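Local coordinates for protein ORF98 PTP-2 (Cydia pomonella granulosis virus, PDB 6I28) that probably acts as a dual-specificity protein phosphatase, hydrolysing phosphotyrosine and phosphoserine or phosphothreonine, possibly in MAP kinases, at residues L114-I119 against Q132-K137; N87-K92 against V100-H105; Q124-Q129 against C154-V159. All coordinates share one frame; numbering follows the deposited sequence.

How the contacts relate
From the N terminus, contact 2 closes first, where helix 82-95 turns back through a short loop and lies against strand 100-103 of the mixed sheet. The chain then enters helix 110-123, and contact 1 folds helix 127-137 back on it. Contact 3 opens between these two helices and closes only at strand 154-159, so contacts 1 and 3 cross along the chain, whereas contact 2 is in series with both. L114 and Y118 pack on L89, which joins contacts 1 and 2. Y127 of contact 3 packs on I116 of contact 1. Together they run from the central sheet through the helical layer to the C-terminal hairpin.

Contact 1 of 3, residues L114-I119 against Q132-K137; sequences LAIYYI and QYVYGK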
loop_
_atom_site.group_PDB
_atom_site.type_symbol
_atom_site.label_atom_id
_atom_site.label_comp_id
_atom_site.label_asym_id
_atom_site.label_seq_id
_atom_site.Cartn_x
_atom_site.Cartn_y
_atom_site.Cartn_z
ATOM N N LEU A 114 3.138 1.220 -1.793
ATOM C CA LEU A 114 3.159 0.117 -0.835
ATOM C C LEU A 114 2.456 -1.131 -1.346
ATOM O O LEU A 114 2.927 -2.252 -1.074
ATOM C CB LEU A 114 2.558 0.554 0.502
ATOM C CG LEU A 114 2.476 -0.452 1.658
ATOM C CD1 LEU A 114 3.845 -1.000 1.975
ATOM C CD2 LEU A 114 1.820 0.179 2.897
ATOM N N ALA A 115 1.311 -0.973 -2.017
ATOM C CA ALA A 115 0.613 -2.128 -2.579
ATOM C C ALA A 115 1.490 -2.858 -3.580
ATOM O O ALA A 115 1.611 -4.098 -3.528
ATOM C CB ALA A 115 -0.689 -1.678 -3.210
ATOM N N ILE A 116 2.168 -2.112 -4.450
ATOM C CA ILE A 116 3.005 -2.717 -5.479
ATOM C C ILE A 116 4.141 -3.463 -4.810
ATOM O O ILE A 116 4.485 -4.573 -5.207
ATOM C CB ILE A 116 3.508 -1.645 -6.467
ATOM C CG1 ILE A 116 2.380 -1.106 -7.362
ATOM C CG2 ILE A 116 4.683 -2.184 -7.347
ATOM C CD1 ILE A 116 2.771 0.014 -8.359
ATOM N N TYR A 117 4.714 -2.883 -3.759
ATOM C CA TYR A 117 5.841 -3.514 -3.089
ATOM C C TYR A 117 5.407 -4.788 -2.372
ATOM O O TYR A 117 6.103 -5.819 -2.432
ATOM C CB TYR A 117 6.446 -2.560 -2.064
ATOM C CG TYR A 117 7.612 -3.192 -1.299
ATOM C CD1 TYR A 117 8.710 -3.658 -1.927
ATOM C CD2 TYR A 117 7.568 -3.315 0.069
ATOM C CE1 TYR A 117 9.794 -4.235 -1.232
ATOM C CE2 TYR A 117 8.597 -3.881 0.808
ATOM C CZ TYR A 117 9.714 -4.353 0.168
ATOM O OH TYR A 117 10.770 -4.926 0.858
ATOM N N TYR A 118 4.261 -4.745 -1.683
ATOM C CA TYR A 118 3.726 -5.960 -1.126
ATOM C C TYR A 118 3.562 -7.056 -2.145
ATOM O O TYR A 118 3.934 -8.197 -1.870
ATOM C CB TYR A 118 2.409 -5.697 -0.392
ATOM C CG TYR A 118 1.894 -6.908 0.299
ATOM C CD1 TYR A 118 2.405 -7.244 1.545
ATOM C CD2 TYR A 118 0.962 -7.780 -0.282
ATOM C CE1 TYR A 118 2.004 -8.347 2.201
ATOM C CE2 TYR A 118 0.517 -8.916 0.439
ATOM C CZ TYR A 118 1.080 -9.196 1.668
ATOM O OH TYR A 118 0.734 -10.298 2.423
ATOM N N ILE A 119 3.112 -6.731 -3.376
ATOM C CA ILE A 119 2.949 -7.761 -4.397
ATOM C C ILE A 119 4.291 -8.216 -4.970
ATOM O O ILE A 119 4.491 -9.411 -5.200
ATOM C CB ILE A 119 1.980 -7.190 -5.468
ATOM C CG1 ILE A 119 0.551 -7.075 -4.869
ATOM C CG2 ILE A 119 1.986 -8.024 -6.762
ATOM C CD1 ILE A 119 -0.461 -6.509 -5.810
ATOM N N GLN A 132 2.113 -3.416 -13.552
ATOM C CA GLN A 132 1.054 -3.718 -14.507
ATOM C C GLN A 132 -0.110 -4.468 -13.869
ATOM O O GLN A 132 -1.270 -4.174 -14.182
ATOM C CB GLN A 132 1.614 -4.490 -15.711
ATOM C CG GLN A 132 2.716 -3.729 -16.482
ATOM C CD GLN A 132 2.180 -2.568 -17.361
ATOM O OE1 GLN A 132 2.906 -1.622 -17.674
ATOM N NE2 GLN A 132 0.908 -2.637 -17.725
ATOM N N TYR A 133 0.154 -5.425 -12.975
ATOM C CA TYR A 133 -0.957 -6.117 -12.320
ATOM C C TYR A 133 -1.847 -5.115 -11.581
ATOM O O TYR A 133 -3.077 -5.097 -11.754
ATOM C CB TYR A 133 -0.455 -7.213 -11.360
ATOM C CG TYR A 133 -1.619 -7.971 -10.732
ATOM C CD1 TYR A 133 -2.189 -9.081 -11.362
ATOM C CD2 TYR A 133 -2.188 -7.540 -9.524
ATOM C CE1 TYR A 133 -3.276 -9.755 -10.812
ATOM C CE2 TYR A 133 -3.283 -8.204 -8.960
ATOM C CZ TYR A 133 -3.819 -9.312 -9.604
ATOM O OH TYR A 133 -4.913 -9.965 -9.038
ATOM N N VAL A 134 -1.244 -4.273 -10.740
ATOM C CA VAL A 134 -2.036 -3.300 -10.000
ATOM C C VAL A 134 -2.736 -2.323 -10.936
ATOM O O VAL A 134 -3.888 -1.955 -10.707
ATOM C CB VAL A 134 -1.182 -2.551 -8.952
ATOM C CG1 VAL A 134 -1.990 -1.398 -8.455
ATOM C CG2 VAL A 134 -0.690 -3.526 -7.923
ATOM N N TYR A 135 -2.051 -1.886 -12.010
ATOM C CA TYR A 135 -2.583 -0.859 -12.890
ATOM C C TYR A 135 -3.771 -1.385 -13.677
ATOM O O TYR A 135 -4.688 -0.628 -14.003
ATOM C CB TYR A 135 -1.512 -0.389 -13.879
ATOM C CG TYR A 135 -1.913 0.824 -14.708
ATOM C CD1 TYR A 135 -2.595 0.675 -15.919
ATOM C CD2 TYR A 135 -1.587 2.108 -14.300
ATOM C CE1 TYR A 135 -2.951 1.787 -16.680
ATOM C CE2 TYR A 135 -1.936 3.224 -15.058
ATOM C CZ TYR A 135 -2.620 3.055 -16.235
ATOM O OH TYR A 135 -2.969 4.151 -16.976
ATOM N N GLY A 136 -3.788 -2.687 -13.938
ATOM C CA GLY A 136 -4.952 -3.307 -14.529
ATOM C C GLY A 136 -6.211 -3.221 -13.697
ATOM O O GLY A 136 -7.307 -3.328 -14.257
ATOM N N LYS A 137 -6.098 -3.060 -12.369
ATOM C CA LYS A 137 -7.286 -2.907 -11.531
ATOM C C LYS A 137 -7.575 -1.455 -11.155
ATOM O O LYS A 137 -8.744 -1.093 -10.971
ATOM C CB LYS A 137 -7.165 -3.734 -10.239
ATOM C CG LYS A 137 -6.659 -5.178 -10.430
ATOM C CD LYS A 137 -7.815 -6.233 -10.480
ATOM C CE LYS A 137 -7.280 -7.684 -10.396
ATOM N NZ LYS A 137 -7.884 -8.431 -9.239
#
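The pair of successive helices 110-123 and 127-137 meets here through I116 and I119 on one side and V134 and Y133 on the other. The short segments run at 132° to each other, nearer antiparallel than parallel but strongly oblique, with their axes approaching to 10.1 Å. V134 is the central side chain. One of its methyls, CG2, enters between two isoleucines that stand three residues apart on the facing helix: I116 CG1 lies 3.9 Å from V134 CG2, and I119 CD1 lies 3.7 Å from the same V134 CG2. In both isoleucines CG1 sits beside the backbone N; in I119 the branch continues fully extended (chi2 179°), which carries CD1 out to the valine. That same CD1 also reaches the ring of Y133 at an oblique angle, 4.2 Å from Y133 CD2. I14 packs on both I119 and V134, and A130 on both isoleucines, so the apolar patch is buried, while Y133 stands at its exposed margin. There K137 NZ gives Y133 OH a weak hydrogen bond and donates as well to the backbone oxygen of I14. Aliphatic packing of this kind, between the helix that follows the phosphate-binding loop and its successor, belongs to the helical layer of the dual-specificity phosphatase fold.

Contact 2 of 3, residues N87-K92 against V100-H105; sequences NYLWLK and VLIHCH
K92, whose CB stands 4.5 Å from V100 CG2 across the contact, lays its CG over one face of the Y88 ring, 3.9 Å above the plane and offset toward the rim. The other flat group, the imidazole of H103, is held by both of its nitrogens: at one edge ND1 donates to C104 O (3.0 Å, 162°), close to the ring plane and onto a carbonyl lone pair, and NE2 is paired with S44 OG. The packing between helix 82-95 and strand 100-103 itself rests on L89. Its CD2 comes up against the branched end of V100, 3.5 Å from V100 CG1 and 4.0 Å from V100 CG2, a tight fit in which the two side chains meet at about a right angle. L89 CD2 also lies 4.2 Å from I102 CD1, two residues further along the same strand. The amino group of K92 turns to salt bridges with E96 and D63. The strand leads straight into the family's His-Cys-x5-Arg signature loop, where C104 occupies the position of the nucleophile in related phosphatases. Across the contact itself the helix meets the strand through aliphatic carbon alone; the polar groups nearby, K92 NZ and the H103 nitrogens, find their partners to the side of it.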
loop_
_atom_site.group_PDB
_atom_site.type_symbol
_atom_site.label_atom_id
_atom_site.label_comp_id
_atom_site.label_asym_id
_atom_site.label_seq_id
_atom_site.Cartn_x
_atom_site.Cartn_y
_atom_site.Cartn_z
ATOM N N ASN A 87 5.765 -5.799 6.942
ATOM C CA ASN A 87 5.534 -6.789 7.985
ATOM C C ASN A 87 4.171 -6.622 8.599
ATOM O O ASN A 87 3.501 -7.619 8.891
ATOM C CB ASN A 87 6.607 -6.679 9.019
ATOM C CG ASN A 87 7.897 -7.219 8.530
ATOM O OD1 ASN A 87 7.925 -8.178 7.789
ATOM N ND2 ASN A 87 8.991 -6.603 8.942
ATOM N N TYR A 88 3.693 -5.380 8.745
ATOM C CA TYR A 88 2.327 -5.167 9.202
ATOM C C TYR A 88 1.315 -5.792 8.249
ATOM O O TYR A 88 0.419 -6.559 8.645
ATOM C CB TYR A 88 2.079 -3.689 9.358
ATOM C CG TYR A 88 0.724 -3.341 9.889
ATOM C CD1 TYR A 88 0.456 -3.362 11.262
ATOM C CD2 TYR A 88 -0.314 -3.008 9.032
ATOM C CE1 TYR A 88 -0.778 -3.027 11.702
ATOM C CE2 TYR A 88 -1.552 -2.661 9.496
ATOM C CZ TYR A 88 -1.789 -2.662 10.848
ATOM O OH TYR A 88 -3.068 -2.330 11.247
ATOM N N LEU A 89 1.482 -5.531 6.944
ATOM C CA LEU A 89 0.547 -6.138 6.003
ATOM C C LEU A 89 0.605 -7.666 6.079
ATOM O O LEU A 89 -0.426 -8.337 6.086
ATOM C CB LEU A 89 0.909 -5.673 4.610
ATOM C CG LEU A 89 0.653 -4.172 4.328
ATOM C CD1 LEU A 89 1.357 -3.877 2.980
ATOM C CD2 LEU A 89 -0.772 -3.797 4.270
ATOM N N TRP A 90 1.814 -8.226 6.076
ATOM C CA TRP A 90 1.995 -9.672 6.077
ATOM C C TRP A 90 1.332 -10.300 7.315
ATOM O O TRP A 90 0.583 -11.274 7.198
ATOM C CB TRP A 90 3.483 -9.979 5.963
ATOM C CG TRP A 90 3.681 -11.405 5.434
ATOM C CD1 TRP A 90 3.839 -11.788 4.102
ATOM C CD2 TRP A 90 3.676 -12.586 6.184
ATOM N NE1 TRP A 90 3.944 -13.124 4.013
ATOM C CE2 TRP A 90 3.850 -13.654 5.279
ATOM C CE3 TRP A 90 3.548 -12.859 7.544
ATOM C CZ2 TRP A 90 3.887 -14.952 5.684
ATOM C CZ3 TRP A 90 3.585 -14.136 7.940
ATOM C CH2 TRP A 90 3.753 -15.187 7.020
ATOM N N LEU A 91 1.469 -9.670 8.474
ATOM C CA LEU A 91 0.919 -10.262 9.678
ATOM C C LEU A 91 -0.605 -10.119 9.744
ATOM O O LEU A 91 -1.289 -11.034 10.255
ATOM C CB LEU A 91 1.601 -9.642 10.905
ATOM C CG LEU A 91 3.109 -9.891 11.024
ATOM C CD1 LEU A 91 3.772 -8.907 12.011
ATOM C CD2 LEU A 91 3.374 -11.355 11.459
ATOM N N LYS A 92 -1.149 -9.002 9.244
ATOM C CA LYS A 92 -2.604 -8.837 9.182
ATOM C C LYS A 92 -3.223 -9.775 8.169
ATOM O O LYS A 92 -4.283 -10.358 8.410
ATOM C CB LYS A 92 -2.956 -7.399 8.872
ATOM C CG LYS A 92 -2.671 -6.452 10.091
ATOM C CD LYS A 92 -3.450 -6.742 11.396
ATOM C CE LYS A 92 -2.969 -5.821 12.496
ATOM N NZ LYS A 92 -3.768 -6.078 13.738
ATOM N N VAL A 100 -6.912 -5.466 3.735
ATOM C CA VAL A 100 -6.307 -4.186 4.108
ATOM C C VAL A 100 -6.673 -3.128 3.070
ATOM O O VAL A 100 -6.510 -3.350 1.869
ATOM C CB VAL A 100 -4.777 -4.294 4.221
ATOM C CG1 VAL A 100 -4.177 -3.035 4.764
ATOM C CG2 VAL A 100 -4.355 -5.422 5.117
ATOM N N LEU A 101 -7.129 -1.974 3.540
ATOM C CA LEU A 101 -7.254 -0.772 2.734
ATOM C C LEU A 101 -5.989 0.058 2.984
ATOM O O LEU A 101 -5.761 0.515 4.092
ATOM C CB LEU A 101 -8.502 0.038 3.065
ATOM C CG LEU A 101 -8.470 1.450 2.478
ATOM C CD1 LEU A 101 -8.374 1.405 0.891
ATOM C CD2 LEU A 101 -9.652 2.302 2.951
ATOM N N ILE A 102 -5.195 0.265 1.949
ATOM C CA ILE A 102 -4.061 1.192 1.970
ATOM C C ILE A 102 -4.482 2.475 1.246
ATOM O O ILE A 102 -4.932 2.463 0.093
ATOM C CB ILE A 102 -2.812 0.614 1.299
ATOM C CG1 ILE A 102 -2.382 -0.747 1.869
ATOM C CG2 ILE A 102 -1.639 1.635 1.424
ATOM C CD1 ILE A 102 -1.522 -1.511 0.847
ATOM N N HIS A 103 -4.408 3.606 1.914
ATOM C CA HIS A 103 -4.873 4.844 1.316
ATOM C C HIS A 103 -3.898 5.995 1.568
ATOM O O HIS A 103 -3.187 6.048 2.585
ATOM C CB HIS A 103 -6.269 5.262 1.826
ATOM C CG HIS A 103 -6.270 6.016 3.133
ATOM N ND1 HIS A 103 -6.216 7.391 3.220
ATOM C CD2 HIS A 103 -6.320 5.566 4.414
ATOM C CE1 HIS A 103 -6.246 7.754 4.491
ATOM N NE2 HIS A 103 -6.305 6.667 5.235
ATOM N N CYS A 104 -3.905 6.939 0.646
ATOM C CA CYS A 104 -3.265 8.235 0.787
ATOM C C CYS A 104 -4.314 9.290 0.483
ATOM O O CYS A 104 -5.451 9.209 0.992
ATOM C CB CYS A 104 -2.014 8.320 -0.085
ATOM S SG CYS A 104 -2.163 7.907 -1.818
ATOM N N HIS A 105 -3.980 10.303 -0.312
ATOM C CA HIS A 105 -4.968 11.319 -0.688
ATOM C C HIS A 105 -5.605 11.049 -2.043
ATOM O O HIS A 105 -6.812 11.200 -2.188
ATOM C CB HIS A 105 -4.322 12.706 -0.657
ATOM C CG HIS A 105 -4.250 13.281 0.722
ATOM N ND1 HIS A 105 -5.333 13.310 1.573
ATOM C CD2 HIS A 105 -3.220 13.805 1.423
ATOM C CE1 HIS A 105 -4.985 13.855 2.724
ATOM N NE2 HIS A 105 -3.708 14.167 2.658
#

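Contact 3 of 3, residues Q124-Q129 against C154-V159; sequences QIDYEQ and CVYSYV
D126 meets strand 154-159 through its CB, which lies 3.8 Å from the phenolic oxygen, OH, of Y156. Beyond CB the carboxylate turns back to its own chain. CG lies between the backbone N and the carbonyl carbon (chi1 66°), a rotation that brings OD1 over the start of helix 127-137, where it accepts from Q129 N at 2.9 Å with an N-H...O angle of 160°. The amide meets OD1 nearly along its C-O bond. The second oxygen, OD2, stays 4.2 Å from Y156 OH, too far for a hydrogen bond. Behind the aspartate, C154 SG sits against the backbone, 4.2 Å from D126 CA and equally far from Y127 N, so the thiol touches the chain just where it enters the helix. Y156 reaches the same place from further along the strand, its hydroxyl end arriving beside D126 while its side chain packs on V165 of the partner strand. The ring of Y127 points into the protein instead, among P142, V147 and L150. Two residues before D126, Q124 is the first to leave helix 110-123, with positive phi, and its OE1 accepts from the backbone N of V167. The arrangement is that of a classical aspartate N-cap, here set at the turn between two helices and resting on the base of the C-terminal beta hairpin.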
loop_
_atom_site.group_PDB
_atom_site.type_symbol
_atom_site.label_atom_id
_atom_site.label_comp_id
_atom_site.label_asym_id
_atom_site.label_seq_id
_atom_site.Cartn_x
_atom_site.Cartn_y
_atom_site.Cartn_z
ATOM N N GLN A 124 7.676 -12.344 -5.370
ATOM C CA GLN A 124 9.029 -12.301 -5.895
ATOM C C GLN A 124 8.976 -12.026 -7.393
ATOM O O GLN A 124 9.409 -12.839 -8.224
ATOM C CB GLN A 124 9.797 -13.583 -5.584
ATOM C CG GLN A 124 10.088 -13.698 -4.132
ATOM C CD GLN A 124 11.121 -12.695 -3.689
ATOM O OE1 GLN A 124 12.241 -12.682 -4.184
ATOM N NE2 GLN A 124 10.755 -11.866 -2.722
ATOM N N ILE A 125 8.399 -10.874 -7.732
ATOM C CA ILE A 125 8.317 -10.400 -9.108
ATOM C C ILE A 125 8.791 -8.947 -9.138
ATOM O O ILE A 125 8.772 -8.246 -8.140
ATOM C CB ILE A 125 6.895 -10.521 -9.719
ATOM C CG1 ILE A 125 5.871 -9.639 -8.999
ATOM C CG2 ILE A 125 6.388 -11.941 -9.641
ATOM C CD1 ILE A 125 4.395 -9.792 -9.533
ATOM N N ASP A 126 9.227 -8.485 -10.311
ATOM C CA ASP A 126 9.863 -7.173 -10.365
ATOM C C ASP A 126 8.838 -6.046 -10.423
ATOM O O ASP A 126 7.625 -6.271 -10.495
ATOM C CB ASP A 126 10.802 -7.081 -11.572
ATOM C CG ASP A 126 10.073 -7.141 -12.882
ATOM O OD1 ASP A 126 8.828 -7.181 -12.960
ATOM O OD2 ASP A 126 10.776 -7.153 -13.877
ATOM N N TYR A 127 9.325 -4.803 -10.411
ATOM C CA TYR A 127 8.419 -3.669 -10.347
ATOM C C TYR A 127 7.465 -3.624 -11.531
ATOM O O TYR A 127 6.258 -3.445 -11.357
ATOM C CB TYR A 127 9.182 -2.367 -10.259
ATOM C CG TYR A 127 8.280 -1.161 -10.442
ATOM C CD1 TYR A 127 7.533 -0.689 -9.392
ATOM C CD2 TYR A 127 8.156 -0.503 -11.672
ATOM C CE1 TYR A 127 6.701 0.388 -9.524
ATOM C CE2 TYR A 127 7.296 0.620 -11.793
ATOM C CZ TYR A 127 6.580 1.045 -10.714
ATOM O OH TYR A 127 5.729 2.122 -10.794
ATOM N N GLU A 128 7.984 -3.774 -12.747
ATOM C CA GLU A 128 7.126 -3.602 -13.920
ATOM C C GLU A 128 6.015 -4.649 -13.939
ATOM O O GLU A 128 4.876 -4.338 -14.265
ATOM C CB GLU A 128 7.954 -3.665 -15.202
ATOM C CG GLU A 128 8.310 -2.261 -15.772
ATOM C CD GLU A 128 7.083 -1.473 -16.217
ATOM O OE1 GLU A 128 6.233 -2.068 -16.933
ATOM O OE2 GLU A 128 6.966 -0.269 -15.844
ATOM N N GLN A 129 6.316 -5.892 -13.562
ATOM C CA GLN A 129 5.272 -6.912 -13.499
ATOM C C GLN A 129 4.234 -6.587 -12.421
ATOM O O GLN A 129 3.023 -6.709 -12.642
ATOM C CB GLN A 129 5.880 -8.282 -13.225
ATOM C CG GLN A 129 4.944 -9.411 -13.570
ATOM C CD GLN A 129 5.588 -10.761 -13.396
ATOM O OE1 GLN A 129 6.802 -10.909 -13.525
ATOM N NE2 GLN A 129 4.777 -11.757 -13.072
ATOM N N CYS A 154 14.980 -4.680 -5.897
ATOM C CA CYS A 154 15.140 -5.871 -6.708
ATOM C C CYS A 154 16.613 -6.108 -6.992
ATOM O O CYS A 154 17.329 -5.189 -7.387
ATOM C CB CYS A 154 14.393 -5.795 -8.039
ATOM S SG CYS A 154 12.702 -5.278 -7.950
ATOM N N VAL A 155 17.060 -7.329 -6.763
ATOM C CA VAL A 155 18.413 -7.764 -7.085
ATOM C C VAL A 155 18.322 -8.772 -8.210
ATOM O O VAL A 155 17.425 -9.622 -8.234
ATOM C CB VAL A 155 19.077 -8.371 -5.833
ATOM C CG1 VAL A 155 20.473 -8.865 -6.169
ATOM C CG2 VAL A 155 19.072 -7.364 -4.714
ATOM N N TYR A 156 19.218 -8.650 -9.189
ATOM C CA TYR A 156 19.272 -9.606 -10.265
ATOM C C TYR A 156 20.579 -10.348 -10.129
ATOM O O TYR A 156 21.646 -9.720 -10.160
ATOM C CB TYR A 156 19.181 -8.899 -11.620
ATOM C CG TYR A 156 17.915 -8.106 -11.761
ATOM C CD1 TYR A 156 17.811 -6.801 -11.246
ATOM C CD2 TYR A 156 16.812 -8.651 -12.413
ATOM C CE1 TYR A 156 16.655 -6.082 -11.368
ATOM C CE2 TYR A 156 15.620 -7.924 -12.513
ATOM C CZ TYR A 156 15.546 -6.646 -11.976
ATOM O OH TYR A 156 14.378 -5.911 -12.101
ATOM N N SER A 157 20.499 -11.674 -10.018
ATOM C CA SER A 157 21.656 -12.518 -9.774
ATOM C C SER A 157 21.788 -13.527 -10.888
ATOM O O SER A 157 20.780 -14.095 -11.341
ATOM C CB SER A 157 21.583 -13.257 -8.443
ATOM O OG SER A 157 21.623 -12.271 -7.448
ATOM N N TYR A 158 23.029 -13.757 -11.300
ATOM C CA TYR A 158 23.312 -14.694 -12.362
ATOM C C TYR A 158 23.370 -16.110 -11.803
ATOM O O TYR A 158 24.056 -16.360 -10.812
ATOM C CB TYR A 158 24.652 -14.387 -13.037
ATOM C CG TYR A 158 25.085 -15.582 -13.852
ATOM C CD1 TYR A 158 25.827 -16.638 -13.285
ATOM C CD2 TYR A 158 24.696 -15.691 -15.174
ATOM C CE1 TYR A 158 26.176 -17.759 -14.039
ATOM C CE2 TYR A 158 25.043 -16.785 -15.924
ATOM C CZ TYR A 158 25.780 -17.825 -15.370
ATOM O OH TYR A 158 26.115 -18.911 -16.176
ATOM N N VAL A 159 22.652 -17.035 -12.416
ATOM C CA VAL A 159 22.800 -18.455 -12.098
ATOM C C VAL A 159 22.351 -19.264 -13.317
ATOM O O VAL A 159 21.301 -18.987 -13.911
ATOM C CB VAL A 159 22.013 -18.803 -10.826
ATOM C CG1 VAL A 159 20.538 -18.535 -11.012
ATOM C CG2 VAL A 159 22.271 -20.261 -10.389
#